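Local coordinates for OmpA family protein (Klebsiella pneumoniae subsp. pneumoniae, PDB 7RJJ) that probably tethers the outer membrane to the cell wall, its OmpA-like domain, caught here with D-alanine, being the peptidoglycan-binding part, at residues G49-V54 with K58-L63; A98-P103 with A107-V112. All blocks are in the same frame, centred on the assembly; numbering follows the deposited sequence. Where two conformers were deposited one is given.

Contact 1: residues G49-V54 with K58-L63. With DAL (D-alanine), chain C.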
loop_
_atom_site.group_PDB
_atom_site.type_symbol
_atom_site.label_atom_id
_atom_site.label_comp_id
_atom_site.label_asym_id
_atom_site.label_seq_id
_atom_site.Cartn_x
_atom_site.Cartn_y
_atom_site.Cartn_z
ATOM N N GLY A 49 -2.757 0.016 -3.755
ATOM C CA GLY A 49 -1.501 -0.125 -4.513
ATOM C C GLY A 49 -1.461 0.816 -5.702
ATOM O O GLY A 49 -2.540 1.182 -6.253
ATOM N N HIS A 50 -0.243 1.160 -6.126
ATOM C CA HIS A 50 -0.026 2.093 -7.253
ATOM C C HIS A 50 1.158 1.606 -8.088
ATOM O O HIS A 50 1.947 0.763 -7.595
ATOM C CB HIS A 50 0.260 3.498 -6.726
ATOM C CG HIS A 50 -0.833 4.092 -5.905
ATOM N ND1 HIS A 50 -1.749 4.967 -6.442
ATOM C CD2 HIS A 50 -1.125 3.985 -4.592
ATOM C CE1 HIS A 50 -2.588 5.360 -5.506
ATOM N NE2 HIS A 50 -2.235 4.765 -4.350
ATOM N N THR A 51 1.276 2.148 -9.289
ATOM C CA THR A 51 2.398 1.792 -10.198
ATOM C C THR A 51 2.912 3.056 -10.875
ATOM O O THR A 51 2.239 4.096 -10.765
ATOM C CB THR A 51 1.945 0.834 -11.307
ATOM O OG1 THR A 51 1.128 1.556 -12.230
ATOM C CG2 THR A 51 1.171 -0.353 -10.782
ATOM N N ASP A 52 4.103 2.970 -11.481
ATOM C CA ASP A 52 4.594 4.096 -12.314
ATOM C C ASP A 52 3.854 3.928 -13.649
ATOM O O ASP A 52 3.105 2.929 -13.785
ATOM C CB ASP A 52 6.126 4.109 -12.396
ATOM C CG ASP A 52 6.732 2.858 -13.003
ATOM O OD1 ASP A 52 6.034 2.212 -13.798
ATOM O OD2 ASP A 52 7.903 2.531 -12.662
ATOM N N SER A 53 4.036 4.840 -14.601
ATOM C CA SER A 53 3.281 4.727 -15.879
ATOM C C SER A 53 3.994 3.809 -16.892
ATOM O O SER A 53 3.557 3.789 -18.041
ATOM C CB SER A 53 3.056 6.093 -16.467
ATOM O OG SER A 53 4.297 6.691 -16.773
ATOM N N VAL A 54 5.048 3.085 -16.490
ATOM C CA VAL A 54 5.755 2.170 -17.444
ATOM C C VAL A 54 4.894 0.915 -17.632
ATOM O O VAL A 54 4.203 0.520 -16.678
ATOM C CB VAL A 54 7.184 1.824 -16.975
ATOM C CG1 VAL A 54 7.828 0.731 -17.820
ATOM C CG2 VAL A 54 8.077 3.055 -16.940
ATOM N N LYS A 58 -3.769 -1.994 -18.069
ATOM C CA LYS A 58 -4.434 -3.184 -17.474
ATOM C C LYS A 58 -3.405 -3.970 -16.652
ATOM O O LYS A 58 -3.748 -4.421 -15.542
ATOM C CB LYS A 58 -5.063 -4.044 -18.578
ATOM C CG LYS A 58 -5.975 -5.167 -18.105
ATOM C CD LYS A 58 -7.202 -4.679 -17.354
ATOM C CE LYS A 58 -8.169 -5.789 -16.997
ATOM N NZ LYS A 58 -8.727 -6.439 -18.205
ATOM N N ALA A 59 -2.188 -4.129 -17.178
ATOM C CA ALA A 59 -1.136 -4.869 -16.439
ATOM C C ALA A 59 -0.834 -4.137 -15.123
ATOM O O ALA A 59 -0.750 -4.803 -14.062
ATOM C CB ALA A 59 0.097 -5.016 -17.299
ATOM N N ASN A 60 -0.746 -2.806 -15.185
ATOM C CA ASN A 60 -0.453 -1.988 -13.981
ATOM C C ASN A 60 -1.614 -2.113 -12.988
ATOM O O ASN A 60 -1.349 -2.094 -11.795
ATOM C CB ASN A 60 -0.128 -0.541 -14.360
ATOM C CG ASN A 60 1.255 -0.408 -14.967
ATOM O OD1 ASN A 60 2.182 -1.128 -14.583
ATOM N ND2 ASN A 60 1.414 0.525 -15.888
ATOM N N GLN A 61 -2.853 -2.268 -13.465
ATOM C CA GLN A 61 -3.972 -2.416 -12.497
ATOM C C GLN A 61 -3.732 -3.674 -11.653
ATOM O O GLN A 61 -3.777 -3.576 -10.399
ATOM C CB GLN A 61 -5.317 -2.469 -13.219
ATOM C CG GLN A 61 -6.486 -2.708 -12.285
ATOM C CD GLN A 61 -6.599 -1.644 -11.222
ATOM O OE1 GLN A 61 -6.229 -0.489 -11.431
ATOM N NE2 GLN A 61 -7.151 -2.021 -10.079
ATOM N N LEU A 62 -3.481 -4.813 -12.305
ATOM C CA LEU A 62 -3.240 -6.086 -11.570
ATOM C C LEU A 62 -2.026 -5.916 -10.650
ATOM O O LEU A 62 -2.111 -6.327 -9.480
ATOM C CB LEU A 62 -3.011 -7.230 -12.564
ATOM C CG LEU A 62 -2.711 -8.599 -11.941
ATOM C CD1 LEU A 62 -3.873 -9.094 -11.092
ATOM C CD2 LEU A 62 -2.385 -9.623 -13.016
ATOM N N LEU A 63 -0.934 -5.361 -11.180
ATOM C CA LEU A 63 0.300 -5.151 -10.380
ATOM C C LEU A 63 -0.008 -4.308 -9.138
ATOM O O LEU A 63 0.460 -4.694 -8.049
ATOM C CB LEU A 63 1.348 -4.453 -11.249
ATOM C CG LEU A 63 2.634 -4.056 -10.529
ATOM C CD1 LEU A 63 3.242 -5.249 -9.815
ATOM C CD2 LEU A 63 3.633 -3.435 -11.493
HETATM N N DAL C . 4.707 0.204 -14.250
HETATM C CA DAL C . 5.882 -0.559 -13.730
HETATM C CB DAL C . 5.927 -1.926 -14.364
HETATM C C DAL C . 5.816 -0.643 -12.200
HETATM O O DAL C . 6.499 -1.459 -11.584
HETATM O OXT DAL C . 5.101 0.114 -11.535
#
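Asn60, on the first turns of helix 57-77, meets Thr51 and Val54 of the loop after strand 43-49, building one side of the D-alanine pocket of this OmpA-like peptidoglycan-binding domain. The Asn60 amide works with both ends. Asn60 ND2 donates to Val54 O at 2.9 Å, a fairly straight bond (161°) that lies in the amide's own plane yet meets the carbonyl from above its plane. Beside it on the same front of the amide, Asn60 OD1 accepts from DAL N at 2.9 Å. Glu93 takes a further bond from ND2, so the flip of the amide is fixed and OD1 is left pointing at the ligand. The Thr51 side chain runs obliquely past that of Asn60: chi1 of 72° sets OG1 between its own N and carbonyl carbon, against Asn60 CB, where it also donates to Asp52 O at 2.9 Å. The same torsion sends Thr51 CG2 toward the helix, 3.2 Å from Asn60 O and beside CG of Leu63. The ligand carboxylate is met by the backbone, Asp52 N giving a bond of 3.0 Å to DAL OXT, with help from Gly18 and Arg67. Leu63 supplies an apolar wall, its CD2 methyl lying 3.5 Å from DAL O.

Contact 2: residues A98-P103 with A107-V112. With DAL (D-alanine), chain C.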
loop_
_atom_site.group_PDB
_atom_site.type_symbol
_atom_site.label_atom_id
_atom_site.label_comp_id
_atom_site.label_asym_id
_atom_site.label_seq_id
_atom_site.Cartn_x
_atom_site.Cartn_y
_atom_site.Cartn_z
ATOM N N ALA A 98 4.665 11.468 -7.869
ATOM C CA ALA A 98 5.927 12.035 -8.389
ATOM C C ALA A 98 5.946 11.939 -9.913
ATOM O O ALA A 98 5.143 11.178 -10.478
ATOM C CB ALA A 98 7.108 11.306 -7.789
ATOM N N THR A 99 6.844 12.695 -10.541
ATOM C CA THR A 99 6.967 12.658 -12.015
ATOM C C THR A 99 7.327 11.231 -12.439
ATOM O O THR A 99 7.954 10.502 -11.615
ATOM C CB THR A 99 8.020 13.664 -12.510
ATOM O OG1 THR A 99 8.133 13.553 -13.931
ATOM C CG2 THR A 99 9.385 13.449 -11.892
ATOM N N ASN A 100 6.853 10.820 -13.622
ATOM C CA ASN A 100 7.272 9.523 -14.211
ATOM C C ASN A 100 8.403 9.822 -15.207
ATOM O O ASN A 100 8.828 8.896 -15.906
ATOM C CB ASN A 100 6.105 8.780 -14.865
ATOM C CG ASN A 100 5.251 8.053 -13.852
ATOM O OD1 ASN A 100 5.760 7.210 -13.106
ATOM N ND2 ASN A 100 3.965 8.364 -13.822
ATOM N N ASP A 101 8.895 11.069 -15.218
ATOM C CA ASP A 101 9.976 11.488 -16.159
ATOM C C ASP A 101 11.379 11.186 -15.614
ATOM O O ASP A 101 12.331 11.495 -16.330
ATOM C CB ASP A 101 9.867 12.973 -16.518
ATOM C CG ASP A 101 8.822 13.261 -17.593
ATOM O OD1 ASP A 101 8.392 12.298 -18.285
ATOM O OD2 ASP A 101 8.471 14.452 -17.754
ATOM N N THR A 102 11.501 10.654 -14.393
ATOM C CA THR A 102 12.833 10.302 -13.832
ATOM C C THR A 102 12.740 8.959 -13.117
ATOM O O THR A 102 11.650 8.544 -12.708
ATOM C CB THR A 102 13.349 11.358 -12.847
ATOM O OG1 THR A 102 12.517 11.320 -11.685
ATOM C CG2 THR A 102 13.388 12.755 -13.432
ATOM N N PRO A 103 13.869 8.228 -12.976
ATOM C CA PRO A 103 13.880 6.965 -12.246
ATOM C C PRO A 103 13.477 7.154 -10.773
ATOM O O PRO A 103 12.770 6.306 -10.270
ATOM C CB PRO A 103 15.333 6.474 -12.362
ATOM C CG PRO A 103 15.871 7.190 -13.580
ATOM C CD PRO A 103 15.174 8.536 -13.582
ATOM N N ALA A 107 10.224 5.491 -9.109
ATOM C CA ALA A 107 10.372 4.614 -7.920
ATOM C C ALA A 107 9.398 5.065 -6.830
ATOM O O ALA A 107 8.851 4.181 -6.127
ATOM C CB ALA A 107 11.794 4.604 -7.420
ATOM N N LEU A 108 9.184 6.379 -6.706
ATOM C CA LEU A 108 8.238 6.897 -5.681
ATOM C C LEU A 108 6.806 6.465 -6.023
ATOM O O LEU A 108 6.038 6.177 -5.075
ATOM C CB LEU A 108 8.343 8.425 -5.595
ATOM C CG LEU A 108 9.529 8.967 -4.797
ATOM C CD1 LEU A 108 9.673 10.469 -4.987
ATOM C CD2 LEU A 108 9.409 8.631 -3.318
ATOM N N ASN A 109 6.480 6.374 -7.317
ATOM C CA ASN A 109 5.100 6.019 -7.748
ATOM C C ASN A 109 4.799 4.538 -7.471
ATOM O O ASN A 109 3.600 4.207 -7.265
ATOM C CB ASN A 109 4.860 6.418 -9.204
ATOM C CG ASN A 109 4.784 7.919 -9.387
ATOM O OD1 ASN A 109 4.292 8.637 -8.508
ATOM N ND2 ASN A 109 5.242 8.405 -10.536
ATOM N N ARG A 110 5.815 3.674 -7.515
ATOM C CA ARG A 110 5.633 2.232 -7.202
ATOM C C ARG A 110 5.431 2.157 -5.691
ATOM O O ARG A 110 6.433 2.041 -4.965
ATOM C CB ARG A 110 6.851 1.437 -7.689
ATOM C CG ARG A 110 7.120 1.587 -9.179
ATOM C CD ARG A 110 8.205 0.653 -9.686
ATOM N NE ARG A 110 9.541 0.911 -9.153
ATOM C CZ ARG A 110 10.493 1.634 -9.764
ATOM N NH1 ARG A 110 10.261 2.207 -10.929
ATOM N NH2 ARG A 110 11.676 1.790 -9.193
ATOM N N ARG A 111 4.174 2.186 -5.234
ATOM C CA ARG A 111 3.995 2.308 -3.775
ATOM C C ARG A 111 2.638 1.783 -3.303
ATOM O O ARG A 111 1.785 1.412 -4.133
ATOM C CB ARG A 111 4.060 3.803 -3.464
ATOM C CG ARG A 111 2.816 4.551 -3.920
ATOM C CD ARG A 111 2.981 6.055 -3.953
ATOM N NE ARG A 111 1.686 6.716 -4.069
ATOM C CZ ARG A 111 1.049 6.946 -5.207
ATOM N NH1 ARG A 111 1.576 6.566 -6.364
ATOM N NH2 ARG A 111 -0.126 7.553 -5.189
ATOM N N VAL A 112 2.466 1.782 -1.989
ATOM C CA VAL A 112 1.170 1.444 -1.343
ATOM C C VAL A 112 0.833 2.576 -0.366
ATOM O O VAL A 112 1.759 3.106 0.282
ATOM C CB VAL A 112 1.217 0.066 -0.661
ATOM C CG1 VAL A 112 0.166 -0.064 0.430
ATOM C CG2 VAL A 112 1.119 -1.064 -1.673
HETATM N N DAL C . 4.707 0.204 -14.250
HETATM C CA DAL C . 5.882 -0.559 -13.730
HETATM C CB DAL C . 5.927 -1.926 -14.364
HETATM C C DAL C . 5.816 -0.643 -12.200
HETATM O O DAL C . 6.499 -1.459 -11.584
HETATM O OXT DAL C . 5.101 0.114 -11.535
#
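Asn109 grips Ala98 and Asn100, in the loop before its own helix, through both ends of its amide. Asn109 OD1 accepts from Ala98 N at 2.9 Å, while Asn109 ND2 donates to Ala98 O at 2.8 Å, so one side chain serves the N-H and C=O of a single residue much as a neighbouring strand would. The second bond is the straighter (162°) and stays in the amide plane of Asn109, although it reaches the Ala98 carbonyl from above its plane. The other hydrogen of Asn109 ND2 goes to Asn100 OD1 at 2.9 Å, again from above; the two amides are turned 58° against each other. With Ile97 N also donating to OD1, four bonds hold this buried amide and settle its orientation. Chi1 of -70° sets CG beside the backbone N of Asn109, which carries the amide out to the loop.

The backbone bond from Ala107 N to Pro103 O belongs to the first turn of helix 103-109 itself. The start of that helix is closed by Thr102, an N-cap whose OG1 accepts from Gly105 N, and the loop itself is folded by an ST turn in which Thr99 OG1 takes Asp101 N. At the helix end, Arg111 NH1 reaches back to Asn109 O at 3.2 Å.

Apolar packing is slight: Ala98 CB rests on CB and CD1 of Leu108, 3.8 Å from the former. On the ligand side, Arg110 bends at chi3 and lays CD 3.3 Å from DAL O, while its guanidinium passes over Ala107 CA and bonds Phe15 O and Asp52. A short N-capped helix, tied to its preceding loop by an asparagine, thus delivers an arginine to the D-alanine site of the OmpA-like domain.

Both contacts pair a loop with the helix that follows it, and in each an asparagine amide bonds the loop backbone, but they use it differently. In contact 1, which is buried, one end of the amide is spent on the ligand; in contact 2, nearer the surface, both ends go to protein and the ligand is met by an arginine's aliphatic part. The two are joined directly, by a salt bridge of 2.9 Å from Arg110 NH1 to Asp52 OD2 and by His50 N lying 2.9 Å from Arg111 O, probably hydrogen-bonded, adjoining the antiparallel strands 43-49 and 112-117. Together they illustrate how successive loop-helix units can converge on one small ligand.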